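Local coordinates for protein transglutaminase-like enzymes, putative cysteine protease (Cytophaga hutchinsonii, PDB 3ISR) that probably acts as a transglutaminase-like cysteine hydrolase, perhaps a protease, at residues S144-L147 with A148-W152; A178-C181 with R182-A185. All coordinates share one frame; numbering follows the deposited sequence.

Interaction 1. Residues S144-L147 with A148-W152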
loop_
_atom_site.group_PDB
_atom_site.type_symbol
_atom_site.label_atom_id
_atom_site.label_comp_id
_atom_site.label_asym_id
_atom_site.label_seq_id
_atom_site.Cartn_x
_atom_site.Cartn_y
_atom_site.Cartn_z
ATOM N N SER B 144 4.326 -29.586 10.304
ATOM C CA SER B 144 3.492 -28.949 11.324
ATOM C C SER B 144 3.451 -27.432 11.163
ATOM O O SER B 144 2.416 -26.794 11.396
ATOM C CB SER B 144 3.957 -29.340 12.722
ATOM O OG SER B 144 3.685 -30.712 12.933
ATOM N N LYS B 145 4.565 -26.856 10.737
ATOM C CA LYS B 145 4.584 -25.443 10.467
ATOM C C LYS B 145 3.604 -25.049 9.349
ATOM O O LYS B 145 2.838 -24.102 9.506
ATOM C CB LYS B 145 5.995 -25.011 10.108
ATOM C CG LYS B 145 6.216 -23.556 10.320
ATOM C CD LYS B 145 7.388 -23.360 11.242
ATOM C CE LYS B 145 8.675 -23.418 10.506
ATOM N NZ LYS B 145 9.758 -23.520 11.513
ATOM N N VAL B 146 3.609 -25.781 8.237
ATOM C CA VAL B 146 2.697 -25.456 7.124
ATOM C C VAL B 146 1.241 -25.710 7.502
ATOM O O VAL B 146 0.332 -24.953 7.135
ATOM C CB VAL B 146 3.056 -26.196 5.817
ATOM C CG1 VAL B 146 2.137 -25.736 4.659
ATOM C CG2 VAL B 146 4.510 -25.930 5.436
ATOM N N LEU B 147 1.019 -26.767 8.267
ATOM C CA LEU B 147 -0.317 -27.055 8.702
ATOM C C LEU B 147 -0.827 -25.957 9.638
ATOM O O LEU B 147 -1.994 -25.559 9.539
ATOM C CB LEU B 147 -0.376 -28.434 9.374
ATOM C CG LEU B 147 -1.782 -28.901 9.720
ATOM C CD1 LEU B 147 -2.614 -29.089 8.454
ATOM C CD2 LEU B 147 -1.715 -30.203 10.560
ATOM N N ALA B 148 0.043 -25.449 10.513
ATOM C CA ALA B 148 -0.337 -24.346 11.395
ATOM C C ALA B 148 -0.657 -23.071 10.611
ATOM O O ALA B 148 -1.548 -22.294 11.007
ATOM C CB ALA B 148 0.748 -24.062 12.416
ATOM N N ILE B 149 0.090 -22.849 9.529
ATOM C CA ILE B 149 -0.169 -21.716 8.646
ATOM C C ILE B 149 -1.573 -21.856 8.066
ATOM O O ILE B 149 -2.373 -20.910 8.098
ATOM C CB ILE B 149 0.892 -21.619 7.511
ATOM C CG1 ILE B 149 2.202 -21.073 8.086
ATOM C CG2 ILE B 149 0.391 -20.703 6.331
ATOM C CD1 ILE B 149 3.391 -21.200 7.142
ATOM N N THR B 150 -1.869 -23.062 7.587
ATOM C CA THR B 150 -3.114 -23.372 6.902
ATOM C C THR B 150 -4.276 -23.216 7.870
ATOM O O THR B 150 -5.322 -22.648 7.519
ATOM C CB THR B 150 -3.038 -24.808 6.316
ATOM O OG1 THR B 150 -1.952 -24.860 5.376
ATOM C CG2 THR B 150 -4.312 -25.171 5.598
ATOM N N ASP B 151 -4.091 -23.705 9.092
ATOM C CA ASP B 151 -5.135 -23.595 10.104
ATOM C C ASP B 151 -5.313 -22.137 10.562
ATOM O O ASP B 151 -6.449 -21.674 10.741
ATOM C CB ASP B 151 -4.858 -24.534 11.292
ATOM C CG ASP B 151 -5.029 -26.024 10.930
ATOM O OD1 ASP B 151 -5.632 -26.339 9.863
ATOM O OD2 ASP B 151 -4.560 -26.886 11.722
ATOM N N TRP B 152 -4.210 -21.409 10.737
ATOM C CA TRP B 152 -4.315 -19.991 11.095
ATOM C C TRP B 152 -5.152 -19.228 10.049
ATOM O O TRP B 152 -6.038 -18.474 10.404
ATOM C CB TRP B 152 -2.934 -19.335 11.273
ATOM C CG TRP B 152 -3.051 -17.930 11.786
ATOM C CD1 TRP B 152 -3.053 -17.526 13.088
ATOM C CD2 TRP B 152 -3.243 -16.743 10.993
ATOM N NE1 TRP B 152 -3.212 -16.159 13.157
ATOM C CE2 TRP B 152 -3.346 -15.658 11.886
ATOM C CE3 TRP B 152 -3.339 -16.501 9.614
ATOM C CZ2 TRP B 152 -3.522 -14.336 11.445
ATOM C CZ3 TRP B 152 -3.526 -15.186 9.172
ATOM C CH2 TRP B 152 -3.624 -14.123 10.091
#
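The carboxylate of Asp151 lies with one face over the carbonyl oxygen of Leu147, Asp151 CG standing 3.4 Å from Leu147 O, one turn apart in helix 142-156 of the transglutaminase-like domain. That oxygen takes the backbone N-H of Asp151, so the carboxylate only rests over it. The flat carbonyl group of Val146 is met by Thr150 on both of its faces: OG1 reaches Val146 O from above the plane, 36° out of it, while the backbone N comes in from the opposite face, tilted by 23°. Each donor is 2.9 Å from Val146 O, OG1 and N alike, and the two bonds grip one oxygen inside the helix. This is a textbook way for a buried threonine to satisfy its hydroxyl, by lending it to the carbonyl one turn back. The first torsion (chi1 -61°) sets OG1 opposite the carbonyl carbon and turned back to the preceding turn, which leaves CG2 anti to the backbone N.

A turn-to-turn ladder of ordinary alpha-helical bonds runs alongside. Ala148 N donates to Ser144 O at 2.9 Å, Ile149 N to Lys145 O at 3.0 Å, and Asp151 N to Leu147 O at 2.8 Å. Side chains follow the same spacing: Ile149 folds CG1 back over the helix so that it lies 3.4 Å from Lys145 O.

Around the helix the faces differ. Val146 and Thr150 look onto Phe218 of strand 215-222 and Phe229 of strand 225-229, and Ile149 packs on Leu191 and Cys192 of helix 181-194. Asp151 forms a salt bridge through OD1 to Arg233, while Ser144 OG is hydrogen-bonded to Asn141. The other carboxylate oxygen, Asp151 OD2, comes to 4.0 Å from Leu147 CG.

Interaction 2. Residues A178-C181 with R182-A185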
loop_
_atom_site.group_PDB
_atom_site.type_symbol
_atom_site.label_atom_id
_atom_site.label_comp_id
_atom_site.label_asym_id
_atom_site.label_seq_id
_atom_site.Cartn_x
_atom_site.Cartn_y
_atom_site.Cartn_z
ATOM N N ALA B 178 -10.292 -11.120 4.532
ATOM C CA ALA B 178 -11.398 -11.661 3.765
ATOM C C ALA B 178 -10.934 -11.973 2.340
ATOM O O ALA B 178 -10.107 -11.262 1.776
ATOM C CB ALA B 178 -12.572 -10.669 3.754
ATOM N N GLY B 179 -11.456 -13.041 1.750
ATOM C CA GLY B 179 -11.084 -13.371 0.387
ATOM C C GLY B 179 -11.784 -14.636 -0.056
ATOM O O GLY B 179 -12.702 -15.113 0.625
ATOM N N VAL B 180 -11.352 -15.149 -1.206
ATOM C CA VAL B 180 -11.869 -16.388 -1.772
ATOM C C VAL B 180 -10.658 -17.298 -1.988
ATOM O O VAL B 180 -9.555 -16.969 -1.519
ATOM C CB VAL B 180 -12.664 -16.143 -3.072
ATOM C CG1 VAL B 180 -14.031 -15.481 -2.760
ATOM C CG2 VAL B 180 -11.855 -15.291 -4.071
ATOM N N CYS B 181 -10.829 -18.435 -2.653
ATOM C CA CYS B 181 -9.736 -19.414 -2.653
ATOM C C CYS B 181 -8.400 -18.853 -3.175
ATOM O O CYS B 181 -7.359 -19.160 -2.623
ATOM C CB CYS B 181 -10.126 -20.706 -3.383
ATOM S SG CYS B 181 -10.546 -20.524 -5.110
ATOM N N ARG B 182 -8.424 -18.052 -4.242
ATOM C CA ARG B 182 -7.174 -17.479 -4.780
ATOM C C ARG B 182 -6.363 -16.735 -3.705
ATOM O O ARG B 182 -5.121 -16.844 -3.619
ATOM C CB ARG B 182 -7.528 -16.535 -5.929
ATOM C CG ARG B 182 -6.378 -15.748 -6.583
ATOM C CD ARG B 182 -7.059 -14.837 -7.633
ATOM N NE ARG B 182 -6.163 -14.128 -8.543
ATOM C CZ ARG B 182 -5.492 -13.002 -8.253
ATOM N NH1 ARG B 182 -5.542 -12.455 -7.026
ATOM N NH2 ARG B 182 -4.741 -12.438 -9.202
ATOM N N ASP B 183 -7.086 -16.010 -2.862
ATOM C CA ASP B 183 -6.474 -15.226 -1.803
ATOM C C ASP B 183 -5.942 -16.096 -0.670
ATOM O O ASP B 183 -4.891 -15.800 -0.109
ATOM C CB ASP B 183 -7.501 -14.223 -1.263
ATOM C CG ASP B 183 -8.135 -13.384 -2.367
ATOM O OD1 ASP B 183 -7.403 -12.686 -3.110
ATOM O OD2 ASP B 183 -9.370 -13.453 -2.537
ATOM N N PHE B 184 -6.685 -17.135 -0.293
ATOM C CA PHE B 184 -6.232 -18.070 0.739
ATOM C C PHE B 184 -4.973 -18.801 0.273
ATOM O O PHE B 184 -4.047 -19.037 1.054
ATOM C CB PHE B 184 -7.321 -19.114 1.038
ATOM C CG PHE B 184 -8.431 -18.638 1.947
ATOM C CD1 PHE B 184 -9.256 -17.568 1.588
ATOM C CD2 PHE B 184 -8.714 -19.325 3.120
ATOM C CE1 PHE B 184 -10.311 -17.156 2.413
ATOM C CE2 PHE B 184 -9.786 -18.922 3.961
ATOM C CZ PHE B 184 -10.582 -17.848 3.605
ATOM N N ALA B 185 -4.928 -19.167 -1.006
ATOM C CA ALA B 185 -3.751 -19.847 -1.560
ATOM C C ALA B 185 -2.553 -18.907 -1.552
ATOM O O ALA B 185 -1.440 -19.282 -1.133
ATOM C CB ALA B 185 -4.031 -20.302 -2.984
#
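From an extended Gly179 and Val180 the backbone swings into helical angles at Cys181, so that Val180, at the N-cap, is brought back against Asp183 and Phe184 of the first turn. Phe184 N donates to Val180 O at 3.1 Å, and Asp183 N adds a weak bond to the same oxygen; Ala185 N continues the series to Cys181 O.

The side chain of Asp183 closes the turn. CG lies anti to the carbonyl carbon (chi1 -52°), which brings OD2 up to the amide of Val180, and OD2 uses its anti lone pair to accept from Val180 N at 2.9 Å along a nearly straight bond of 171°. The same oxygen is also hydrogen-bonded to Thr164 OG1. Replacing Asp183 by an alanine removes the carboxylate, and both the Val180 amide and the Thr164 hydroxyl would probably lose a partner, leaving the start of the helix less firmly fixed. Gly179, lacking a side chain, fits close against Asp183, with Gly179 CA 3.4 Å from Asp183 OD2.

Phe184 turns its ring edge to the backbone of Gly179 and Val180: CD1 is 3.2 Å from Val180 O and CE1 is 3.6 Å from Gly179 O, both oxygens near the ring plane. Arg182 extends away, bound to Thr168 O and in a cation-pi contact with Tyr122.

The bond from the N-cap amide to the aspartate three residues on is one half of a capping box. Cys181 packs on His215, and its place at the start of this helix is consistent with that of the nucleophile in the transglutaminase-like, papain-related fold.

Interaction 1 comes first along the chain and closes before interaction 2 opens; their centres lie 16 Å apart, their nearest atoms about 6 Å, without touching. The first runs along the body of helix 142-156, the second forms the start of another helix, and together they illustrate how local bonds serve different purposes at the two places. Helix 142-156 meets helix 181-194 further along the latter, through Leu191 and Cys192, while both contacts also face strand 215-222. All four segments lie in the transglutaminase-like part of the chain. Interaction 1 lies on a helix packed beside helix 181-194, and interaction 2 forms the N-terminal start of that helix, where Cys181 probably marks the active site.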